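Local coordinates for pfam DUF1093 family protein (Bacillus subtilis, PDB 3NPP) that is of unknown function, a member of the DUF1093 family whose deposited chain is the part of the YxeA protein that follows its N-terminal region, at residues I7-V12 with K61-Y66; G27-L32 with T45-K50; Y57-A62 with T69-K74. All coordinates share one frame; numbering follows the deposited sequence.

Contacts 1 and 3 belong to one antiparallel sheet and share Lys61 and Ala62: strand 57-63 is its middle strand, paired with 9-15 in contact 1 and with 66-73 in contact 3. Both are mainly surface contacts, carried by backbone bonds, lysine methylenes, carboxylates and water. Contact 2 belongs to the other sheet, is partly buried, and depends more on aromatic packing. Its Phe46 reaches contact 3 directly, with CE2 3.4 Å from CD2 of Leu58, so the apolar faces of the two sheets meet there. Contacts 1 and 2 do not touch, their centres about 17 Å apart, yet both touch the second subunit.

Contact 1: residues I7-V12 with K61-Y66; sequences IHQQDV and KAKGKY. With SO4 (sulfate ion), chain O.
Gln10 and Ala62 face each other as a hydrogen-bonded antiparallel pair, with Gln10 N to Ala62 O at 3.0 Å and Ala62 N to Gln10 O at 2.8 Å. A further backbone bond runs from Gly64 N to His8 O, where the type II' turn from Lys63 to Tyr66 begins. Water 1 closes this end, donating to His8 O and Gly64 O and accepting from Gln10 NE2; the other end of that amide, OE1, is bonded to Asn36.

Beside the backbone, Gln9, Asp11, Lys61 and Lys63 line one face. NE2 of Gln9 points almost straight at the syn lone pair of Asp11 OD2 (3.3 Å, 176°), while the same amide lies across the Lys61 chain, NE2 being 3.7 Å from Lys61 CD. With its CG opposite the carbonyl carbon (chi1 -71°), Asp11 rests OD1 on Lys61 CB at 3.5 Å, alongside the lysine. With an alanine here, the Gln9 amide would probably lose this acceptor and the Lys61 methylenes their cover. Lys63 passes Gln9 OE1 with its CE at 3.6 Å, and its NZ forms a salt bridge with Glu68.

His8 donates from ND1 to sulfate O3 (3.0 Å) at the ring edge; Tyr66 and Lys65 of the second subunit also bind this ion. The whole is an antiparallel strand pairing between an outer and a middle strand, ending in a tight turn at the subunit interface.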
loop_
_atom_site.group_PDB
_atom_site.type_symbol
_atom_site.label_atom_id
_atom_site.label_comp_id
_atom_site.label_asym_id
_atom_site.label_seq_id
_atom_site.Cartn_x
_atom_site.Cartn_y
_atom_site.Cartn_z
ATOM N N ILE A 7 -0.785 -6.716 5.674
ATOM C CA ILE A 7 -0.972 -6.317 4.258
ATOM C C ILE A 7 -1.967 -7.248 3.537
ATOM O O ILE A 7 -1.720 -8.431 3.392
ATOM C CB ILE A 7 0.371 -6.279 3.433
ATOM C CG1 ILE A 7 1.500 -5.532 4.174
ATOM C CG2 ILE A 7 0.123 -5.607 2.045
ATOM C CD1 ILE A 7 1.152 -4.102 4.587
ATOM N N HIS A 8 -3.074 -6.675 3.067
ATOM C CA HIS A 8 -4.159 -7.397 2.426
ATOM C C HIS A 8 -4.052 -7.136 0.923
ATOM O O HIS A 8 -4.225 -6.028 0.487
ATOM C CB HIS A 8 -5.515 -6.885 2.967
ATOM C CG HIS A 8 -6.720 -7.523 2.325
ATOM N ND1 HIS A 8 -8.003 -7.041 2.516
ATOM C CD2 HIS A 8 -6.849 -8.633 1.560
ATOM C CE1 HIS A 8 -8.856 -7.800 1.845
ATOM N NE2 HIS A 8 -8.179 -8.773 1.258
ATOM N N GLN A 9 -3.776 -8.170 0.149
ATOM C CA GLN A 9 -3.715 -8.051 -1.313
ATOM C C GLN A 9 -5.101 -8.340 -1.886
ATOM O O GLN A 9 -5.754 -9.298 -1.476
ATOM C CB GLN A 9 -2.711 -9.040 -1.891
ATOM C CG GLN A 9 -2.645 -9.036 -3.463
ATOM C CD GLN A 9 -1.424 -9.759 -4.018
ATOM O OE1 GLN A 9 -0.332 -9.633 -3.489
ATOM N NE2 GLN A 9 -1.612 -10.506 -5.113
ATOM N N GLN A 10 -5.504 -7.561 -2.882
ATOM C CA GLN A 10 -6.684 -7.895 -3.688
ATOM C C GLN A 10 -6.351 -7.786 -5.150
ATOM O O GLN A 10 -5.408 -7.138 -5.507
ATOM C CB GLN A 10 -7.851 -7.005 -3.287
ATOM C CG GLN A 10 -8.468 -7.456 -1.961
ATOM C CD GLN A 10 -9.681 -6.682 -1.569
ATOM O OE1 GLN A 10 -10.771 -6.970 -2.022
ATOM N NE2 GLN A 10 -9.511 -5.717 -0.689
ATOM N N ASP A 11 -7.041 -8.561 -5.966
ATOM C CA ASP A 11 -6.870 -8.536 -7.427
ATOM C C ASP A 11 -8.226 -8.313 -7.999
ATOM O O ASP A 11 -9.113 -9.129 -7.773
ATOM C CB ASP A 11 -6.292 -9.838 -7.932
ATOM C CG ASP A 11 -4.838 -10.002 -7.546
ATOM O OD1 ASP A 11 -3.953 -9.483 -8.259
ATOM O OD2 ASP A 11 -4.567 -10.614 -6.502
ATOM N N VAL A 12 -8.391 -7.220 -8.749
ATOM C CA VAL A 12 -9.685 -6.829 -9.264
ATOM C C VAL A 12 -9.698 -7.104 -10.770
ATOM O O VAL A 12 -8.859 -6.608 -11.501
ATOM C CB VAL A 12 -9.972 -5.349 -8.954
ATOM C CG1 VAL A 12 -11.364 -4.944 -9.501
ATOM C CG2 VAL A 12 -9.894 -5.110 -7.421
ATOM N N LYS A 61 -3.885 -5.368 -9.549
ATOM C CA LYS A 61 -3.451 -5.838 -8.237
ATOM C C LYS A 61 -3.368 -4.645 -7.301
ATOM O O LYS A 61 -2.811 -3.589 -7.675
ATOM C CB LYS A 61 -2.110 -6.519 -8.350
ATOM C CG LYS A 61 -1.570 -7.092 -7.046
ATOM C CD LYS A 61 -0.274 -7.818 -7.229
ATOM C CE LYS A 61 0.912 -6.891 -7.455
ATOM N NZ LYS A 61 2.140 -7.657 -7.833
ATOM N N ALA A 62 -3.910 -4.817 -6.092
ATOM C CA ALA A 62 -3.966 -3.785 -5.098
ATOM C C ALA A 62 -3.430 -4.314 -3.796
ATOM O O ALA A 62 -3.463 -5.521 -3.540
ATOM C CB ALA A 62 -5.400 -3.283 -4.920
ATOM N N LYS A 63 -2.879 -3.410 -2.999
ATOM C CA LYS A 63 -2.530 -3.661 -1.590
ATOM C C LYS A 63 -3.340 -2.673 -0.800
ATOM O O LYS A 63 -3.238 -1.463 -1.048
ATOM C CB LYS A 63 -1.043 -3.414 -1.335
ATOM C CG LYS A 63 -0.099 -4.102 -2.284
ATOM C CD LYS A 63 -0.123 -5.612 -2.206
ATOM C CE LYS A 63 0.767 -6.228 -3.323
ATOM N NZ LYS A 63 2.215 -5.789 -3.183
ATOM N N GLY A 64 -4.137 -3.158 0.137
ATOM C CA GLY A 64 -5.170 -2.335 0.772
ATOM C C GLY A 64 -6.092 -1.793 -0.321
ATOM O O GLY A 64 -6.544 -2.560 -1.187
ATOM N N LYS A 65 -6.281 -0.474 -0.340
ATOM C CA LYS A 65 -7.068 0.185 -1.386
ATOM C C LYS A 65 -6.220 0.790 -2.520
ATOM O O LYS A 65 -6.785 1.418 -3.425
ATOM C CB LYS A 65 -8.008 1.247 -0.777
ATOM C CG LYS A 65 -7.343 2.531 -0.399
ATOM N N TYR A 66 -4.905 0.521 -2.522
ATOM C CA TYR A 66 -3.955 1.151 -3.440
ATOM C C TYR A 66 -3.628 0.178 -4.579
ATOM O O TYR A 66 -3.070 -0.880 -4.349
ATOM C CB TYR A 66 -2.697 1.570 -2.676
ATOM C CG TYR A 66 -1.484 1.998 -3.507
ATOM C CD1 TYR A 66 -1.483 3.228 -4.187
ATOM C CD2 TYR A 66 -0.272 1.236 -3.511
ATOM C CE1 TYR A 66 -0.355 3.694 -4.900
ATOM C CE2 TYR A 66 0.883 1.695 -4.254
ATOM C CZ TYR A 66 0.806 2.927 -4.961
ATOM O OH TYR A 66 1.883 3.435 -5.690
HETATM S S SO4 O . -7.236 -4.596 5.469
HETATM O O1 SO4 O . -8.091 -3.643 6.171
HETATM O O2 SO4 O . -7.429 -5.943 6.090
HETATM O O3 SO4 O . -7.671 -4.551 4.066
HETATM O O4 SO4 O . -5.831 -4.161 5.641
HETATM O O HOH W 1 -6.712 -5.053 -0.386
#

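Contact 2: residues G27-L32 with T45-K50; sequences GTEYTL and TFFAGK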
loop_
_atom_site.group_PDB
_atom_site.type_symbol
_atom_site.label_atom_id
_atom_site.label_comp_id
_atom_site.label_asym_id
_atom_site.label_seq_id
_atom_site.Cartn_x
_atom_site.Cartn_y
_atom_site.Cartn_z
ATOM N N GLY A 27 -0.226 8.736 -20.545
ATOM C CA GLY A 27 -1.082 7.859 -19.731
ATOM C C GLY A 27 -2.497 7.738 -20.266
ATOM O O GLY A 27 -3.002 8.646 -20.959
ATOM N N THR A 28 -3.150 6.648 -19.908
ATOM C CA THR A 28 -4.572 6.443 -20.167
ATOM C C THR A 28 -5.200 5.953 -18.857
ATOM O O THR A 28 -4.758 4.966 -18.296
ATOM C CB THR A 28 -4.783 5.467 -21.326
ATOM O OG1 THR A 28 -4.113 5.974 -22.489
ATOM C CG2 THR A 28 -6.288 5.277 -21.656
ATOM N N GLU A 29 -6.203 6.681 -18.372
ATOM C CA GLU A 29 -6.928 6.345 -17.163
ATOM C C GLU A 29 -8.180 5.522 -17.503
ATOM O O GLU A 29 -8.842 5.824 -18.481
ATOM C CB GLU A 29 -7.368 7.632 -16.501
ATOM C CG GLU A 29 -7.951 7.427 -15.103
ATOM C CD GLU A 29 -8.231 8.717 -14.379
ATOM O OE1 GLU A 29 -8.050 9.809 -14.986
ATOM O OE2 GLU A 29 -8.595 8.626 -13.164
ATOM N N TYR A 30 -8.500 4.515 -16.683
ATOM C CA TYR A 30 -9.769 3.774 -16.772
ATOM C C TYR A 30 -10.368 3.734 -15.391
ATOM O O TYR A 30 -9.634 3.556 -14.433
ATOM C CB TYR A 30 -9.540 2.336 -17.258
ATOM C CG TYR A 30 -8.977 2.281 -18.648
ATOM C CD1 TYR A 30 -7.605 2.322 -18.862
ATOM C CD2 TYR A 30 -9.818 2.223 -19.760
ATOM C CE1 TYR A 30 -7.079 2.280 -20.180
ATOM C CE2 TYR A 30 -9.300 2.198 -21.046
ATOM C CZ TYR A 30 -7.928 2.230 -21.244
ATOM O OH TYR A 30 -7.416 2.242 -22.531
ATOM N N THR A 31 -11.673 3.965 -15.283
ATOM C CA THR A 31 -12.426 3.723 -14.045
ATOM C C THR A 31 -13.536 2.752 -14.389
ATOM O O THR A 31 -14.468 3.114 -15.099
ATOM C CB THR A 31 -13.000 5.007 -13.459
ATOM O OG1 THR A 31 -11.931 5.854 -13.030
ATOM C CG2 THR A 31 -13.906 4.695 -12.239
ATOM N N LEU A 32 -13.419 1.518 -13.903
ATOM C CA LEU A 32 -14.254 0.426 -14.338
ATOM C C LEU A 32 -14.801 -0.317 -13.131
ATOM O O LEU A 32 -14.161 -0.340 -12.081
ATOM C CB LEU A 32 -13.423 -0.533 -15.200
ATOM C CG LEU A 32 -12.818 0.032 -16.498
ATOM C CD1 LEU A 32 -11.836 -0.933 -17.095
ATOM C CD2 LEU A 32 -13.920 0.369 -17.491
ATOM N N THR A 45 -9.937 2.502 -10.309
ATOM C CA THR A 45 -9.308 3.496 -11.145
ATOM C C THR A 45 -7.837 3.132 -11.268
ATOM O O THR A 45 -7.179 2.951 -10.270
ATOM C CB THR A 45 -9.438 4.865 -10.517
ATOM O OG1 THR A 45 -10.806 5.239 -10.553
ATOM C CG2 THR A 45 -8.603 5.923 -11.245
ATOM N N PHE A 46 -7.342 3.022 -12.493
ATOM C CA PHE A 46 -5.980 2.681 -12.744
ATOM C C PHE A 46 -5.514 3.325 -14.045
ATOM O O PHE A 46 -6.343 3.812 -14.849
ATOM C CB PHE A 46 -5.822 1.173 -12.792
ATOM C CG PHE A 46 -6.572 0.506 -13.934
ATOM C CD1 PHE A 46 -7.914 0.190 -13.809
ATOM C CD2 PHE A 46 -5.923 0.202 -15.124
ATOM C CE1 PHE A 46 -8.576 -0.420 -14.833
ATOM C CE2 PHE A 46 -6.591 -0.393 -16.167
ATOM C CZ PHE A 46 -7.897 -0.714 -16.034
ATOM N N PHE A 47 -4.200 3.325 -14.252
ATOM C CA PHE A 47 -3.587 3.985 -15.416
ATOM C C PHE A 47 -2.701 2.999 -16.157
ATOM O O PHE A 47 -2.040 2.186 -15.527
ATOM C CB PHE A 47 -2.759 5.192 -14.991
ATOM C CG PHE A 47 -3.559 6.279 -14.367
ATOM C CD1 PHE A 47 -3.944 6.196 -13.033
ATOM C CD2 PHE A 47 -3.914 7.405 -15.093
ATOM C CE1 PHE A 47 -4.696 7.201 -12.440
ATOM C CE2 PHE A 47 -4.653 8.416 -14.508
ATOM C CZ PHE A 47 -5.043 8.311 -13.172
ATOM N N ALA A 48 -2.695 3.063 -17.487
ATOM C CA ALA A 48 -1.747 2.303 -18.296
ATOM C C ALA A 48 -0.939 3.278 -19.128
ATOM O O ALA A 48 -1.415 4.360 -19.460
ATOM C CB ALA A 48 -2.495 1.288 -19.191
ATOM N N GLY A 49 0.284 2.890 -19.479
ATOM C CA GLY A 49 1.161 3.685 -20.343
ATOM C C GLY A 49 0.850 3.614 -21.825
ATOM O O GLY A 49 1.620 4.154 -22.631
ATOM N N LYS A 50 -0.242 2.898 -22.197
ATOM C CA LYS A 50 -0.792 2.911 -23.541
ATOM C C LYS A 50 -2.311 2.729 -23.463
ATOM O O LYS A 50 -2.851 2.322 -22.404
ATOM C CB LYS A 50 -0.164 1.776 -24.378
ATOM C CG LYS A 50 -0.464 0.331 -23.862
ATOM C CD LYS A 50 0.519 -0.681 -24.459
ATOM C CE LYS A 50 0.046 -2.134 -24.302
ATOM N NZ LYS A 50 1.221 -3.117 -24.216
#
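Tyr30 and Phe46 form a hydrogen-bonded antiparallel pair, Tyr30 N to Phe46 O at 2.9 Å and Phe46 N to Tyr30 O at 3.0 Å; Thr28 and Ala48 repeat the arrangement two residues along.

Glu29, on the other face, is worth following outward. Its CB starts 3.5 Å from Phe47 CE2. Because CG stands opposite the backbone N (chi1 -171°) and the chain stays extended, the side chain runs alongside the ring, pointing the same way. CG sits over the face of the ring, 3.9 Å from its centroid, as a CH-pi contact. CD continues to Phe47 CZ at 3.4 Å, with the carboxylate plane turned 26° from that of the ring. At the tip both oxygens stay by the ring, and OE2 also touches the methyl CG2 of Thr45 at 3.3 Å. The carboxylate thus packs on carbon across the strand pair. Beyond it, the hydroxyls of Thr31 and Thr45 share a hydrogen bond of 2.8 Å between their OG1 atoms.

On the buried face, Tyr30 CB lies over the ring of Phe46, a second CH-pi contact, and the two rings, 24° from parallel, are slid so far apart that they barely overlap. Leu32 CD1 comes to the edge of Phe46 near its plane. The Tyr30 hydroxyl is hydrogen-bonded to the backbone N of Leu52, while Phe46 continues onto Leu58 and Val60 of strand 57-63. Thr45 and Phe47 pack on Asn4 and Pro5 of the second subunit. This is a beta hairpin of strands 27-35 and 41-48, with a buried face, bearing Tyr30 and Phe46, turned to the neighbouring sheet and a mixed face carrying Glu29, Phe47 and the threonines Thr31 and Thr45.

Contact 3: residues Y57-A62 with T69-K74; sequences YLKVKA and TWEEVK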
loop_
_atom_site.group_PDB
_atom_site.type_symbol
_atom_site.label_atom_id
_atom_site.label_comp_id
_atom_site.label_asym_id
_atom_site.label_seq_id
_atom_site.Cartn_x
_atom_site.Cartn_y
_atom_site.Cartn_z
ATOM N N TYR A 57 -9.588 -8.272 -21.123
ATOM C CA TYR A 57 -9.771 -8.496 -19.692
ATOM C C TYR A 57 -8.463 -8.202 -18.944
ATOM O O TYR A 57 -7.355 -8.604 -19.394
ATOM C CB TYR A 57 -10.258 -9.909 -19.424
ATOM C CG TYR A 57 -11.607 -10.218 -20.037
ATOM C CD1 TYR A 57 -12.788 -9.866 -19.390
ATOM C CD2 TYR A 57 -11.702 -10.846 -21.256
ATOM C CE1 TYR A 57 -14.024 -10.136 -19.943
ATOM C CE2 TYR A 57 -12.953 -11.137 -21.838
ATOM C CZ TYR A 57 -14.104 -10.777 -21.180
ATOM O OH TYR A 57 -15.335 -11.048 -21.751
ATOM N N LEU A 58 -8.587 -7.510 -17.818
ATOM C CA LEU A 58 -7.434 -7.054 -17.046
ATOM C C LEU A 58 -7.567 -7.521 -15.604
ATOM O O LEU A 58 -8.685 -7.617 -15.088
ATOM C CB LEU A 58 -7.327 -5.519 -17.081
ATOM C CG LEU A 58 -6.123 -4.915 -17.817
ATOM C CD1 LEU A 58 -6.202 -5.214 -19.355
ATOM C CD2 LEU A 58 -6.037 -3.402 -17.552
ATOM N N LYS A 59 -6.426 -7.837 -14.994
ATOM C CA LYS A 59 -6.294 -8.037 -13.562
ATOM C C LYS A 59 -5.506 -6.814 -12.985
ATOM O O LYS A 59 -4.373 -6.564 -13.386
ATOM C CB LYS A 59 -5.537 -9.351 -13.303
ATOM C CG LYS A 59 -5.281 -9.683 -11.813
ATOM C CD LYS A 59 -4.465 -10.999 -11.636
ATOM C CE LYS A 59 -2.965 -10.856 -12.107
ATOM N NZ LYS A 59 -1.895 -9.695 -11.615
ATOM N N VAL A 60 -6.105 -6.103 -12.029
ATOM C CA VAL A 60 -5.466 -4.961 -11.366
ATOM C C VAL A 60 -5.170 -5.356 -9.920
ATOM O O VAL A 60 -6.096 -5.622 -9.151
ATOM C CB VAL A 60 -6.369 -3.714 -11.414
ATOM C CG1 VAL A 60 -5.684 -2.521 -10.871
ATOM C CG2 VAL A 60 -6.805 -3.429 -12.861
ATOM N N LYS A 61 -3.885 -5.368 -9.549
ATOM C CA LYS A 61 -3.451 -5.838 -8.237
ATOM C C LYS A 61 -3.368 -4.645 -7.301
ATOM O O LYS A 61 -2.811 -3.589 -7.675
ATOM C CB LYS A 61 -2.110 -6.519 -8.350
ATOM C CG LYS A 61 -1.570 -7.092 -7.046
ATOM C CD LYS A 61 -0.274 -7.818 -7.229
ATOM C CE LYS A 61 0.912 -6.891 -7.455
ATOM N NZ LYS A 61 2.140 -7.657 -7.833
ATOM N N ALA A 62 -3.910 -4.817 -6.092
ATOM C CA ALA A 62 -3.966 -3.785 -5.098
ATOM C C ALA A 62 -3.430 -4.314 -3.796
ATOM O O ALA A 62 -3.463 -5.521 -3.540
ATOM C CB ALA A 62 -5.400 -3.283 -4.920
ATOM N N THR A 69 -0.466 -2.489 -9.991
ATOM C CA THR A 69 -0.113 -3.011 -11.314
ATOM C C THR A 69 -1.362 -3.424 -12.099
ATOM O O THR A 69 -2.410 -3.709 -11.509
ATOM C CB THR A 69 0.821 -4.259 -11.261
ATOM O OG1 THR A 69 0.097 -5.358 -10.768
ATOM C CG2 THR A 69 2.078 -4.037 -10.437
ATOM N N TRP A 70 -1.233 -3.425 -13.423
ATOM C CA TRP A 70 -2.240 -4.008 -14.335
ATOM C C TRP A 70 -1.597 -5.126 -15.140
ATOM O O TRP A 70 -0.408 -5.073 -15.408
ATOM C CB TRP A 70 -2.813 -2.947 -15.263
ATOM C CG TRP A 70 -1.904 -2.413 -16.279
ATOM C CD1 TRP A 70 -1.096 -1.310 -16.163
ATOM C CD2 TRP A 70 -1.739 -2.896 -17.619
ATOM N NE1 TRP A 70 -0.420 -1.097 -17.347
ATOM C CE2 TRP A 70 -0.779 -2.065 -18.250
ATOM C CE3 TRP A 70 -2.285 -3.977 -18.338
ATOM C CZ2 TRP A 70 -0.360 -2.268 -19.581
ATOM C CZ3 TRP A 70 -1.876 -4.180 -19.682
ATOM C CH2 TRP A 70 -0.946 -3.331 -20.286
ATOM N N GLU A 71 -2.406 -6.115 -15.544
ATOM C CA GLU A 71 -1.927 -7.234 -16.337
ATOM C C GLU A 71 -3.090 -7.737 -17.166
ATOM O O GLU A 71 -4.153 -7.971 -16.628
ATOM C CB GLU A 71 -1.409 -8.358 -15.434
ATOM C CG GLU A 71 -0.984 -9.621 -16.181
ATOM C CD GLU A 71 -0.338 -10.659 -15.312
ATOM O OE1 GLU A 71 -0.659 -10.723 -14.117
ATOM O OE2 GLU A 71 0.502 -11.427 -15.835
ATOM N N GLU A 72 -2.888 -7.928 -18.468
ATOM C CA GLU A 72 -3.959 -8.513 -19.286
ATOM C C GLU A 72 -4.055 -10.003 -18.948
ATOM O O GLU A 72 -3.023 -10.676 -18.833
ATOM C CB GLU A 72 -3.733 -8.332 -20.787
ATOM C CG GLU A 72 -4.954 -8.903 -21.671
ATOM C CD GLU A 72 -4.762 -8.794 -23.152
ATOM O OE1 GLU A 72 -3.654 -8.477 -23.600
ATOM O OE2 GLU A 72 -5.748 -9.036 -23.882
ATOM N N VAL A 73 -5.294 -10.496 -18.816
ATOM C CA VAL A 73 -5.604 -11.943 -18.664
ATOM C C VAL A 73 -6.663 -12.365 -19.690
ATOM O O VAL A 73 -7.269 -11.516 -20.345
ATOM C CB VAL A 73 -6.089 -12.274 -17.223
ATOM C CG1 VAL A 73 -4.992 -11.938 -16.179
ATOM C CG2 VAL A 73 -7.397 -11.526 -16.890
ATOM N N LYS A 74 -6.838 -13.678 -19.885
ATOM C CA LYS A 74 -7.912 -14.195 -20.742
ATOM C C LYS A 74 -9.086 -14.587 -19.887
ATOM O O LYS A 74 -8.905 -14.981 -18.757
ATOM C CB LYS A 74 -7.461 -15.405 -21.563
ATOM C CG LYS A 74 -6.175 -15.242 -22.372
ATOM C CD LYS A 74 -6.212 -14.146 -23.401
ATOM C CE LYS A 74 -6.817 -14.601 -24.677
ATOM N NZ LYS A 74 -6.863 -13.397 -25.616
HETATM O O HOH W 2 -7.740 -10.114 -22.568
HETATM O O HOH W 3 -1.834 -6.871 -12.114
#
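Thr69, Lys59 and Tyr57 lose the most surface here. Thr69 meets Lys61 as a hydrogen-bonded pair: its O accepts from Lys61 N at 3.0 Å, while the return bond from Thr69 N is long and weak. OG1 lies between the backbone N and the carbonyl carbon (chi1 70°), which turns the hydroxyl toward Lys61 CB, 3.5 Å away. The same OG1 is hydrogen-bonded to water 3, which also donates to Lys59 O and accepts from Lys59 NZ.

Lys59 is held by its backbone too, N to Glu71 O at 2.8 Å and nearly straight. Its side chain lies beside that of Glu71, then bends at chi3 and chi4 to bring NZ 3.0 Å from Glu71 OE1, a salt bridge whose hydrogen bond is weak. Lys59 CB packs against Val73 CG1 at 3.9 Å.

Tyr57 O accepts from Val73 N at 2.9 Å, the donor standing above the carbonyl plane. The CB of Tyr57 touches Val73 CG2, and its N, with Val73 O and Glu72 OE2, surrounds water 2.

On the other face, Leu58 CD2 reaches Trp70 CE3 at 3.9 Å. These strands form a beta hairpin. Strand 9-15 borders 57-63 on its other edge, Leu58, Val60 and Trp70 pack on strand 41-48, and the Tyr57 ring meets that of Phe75.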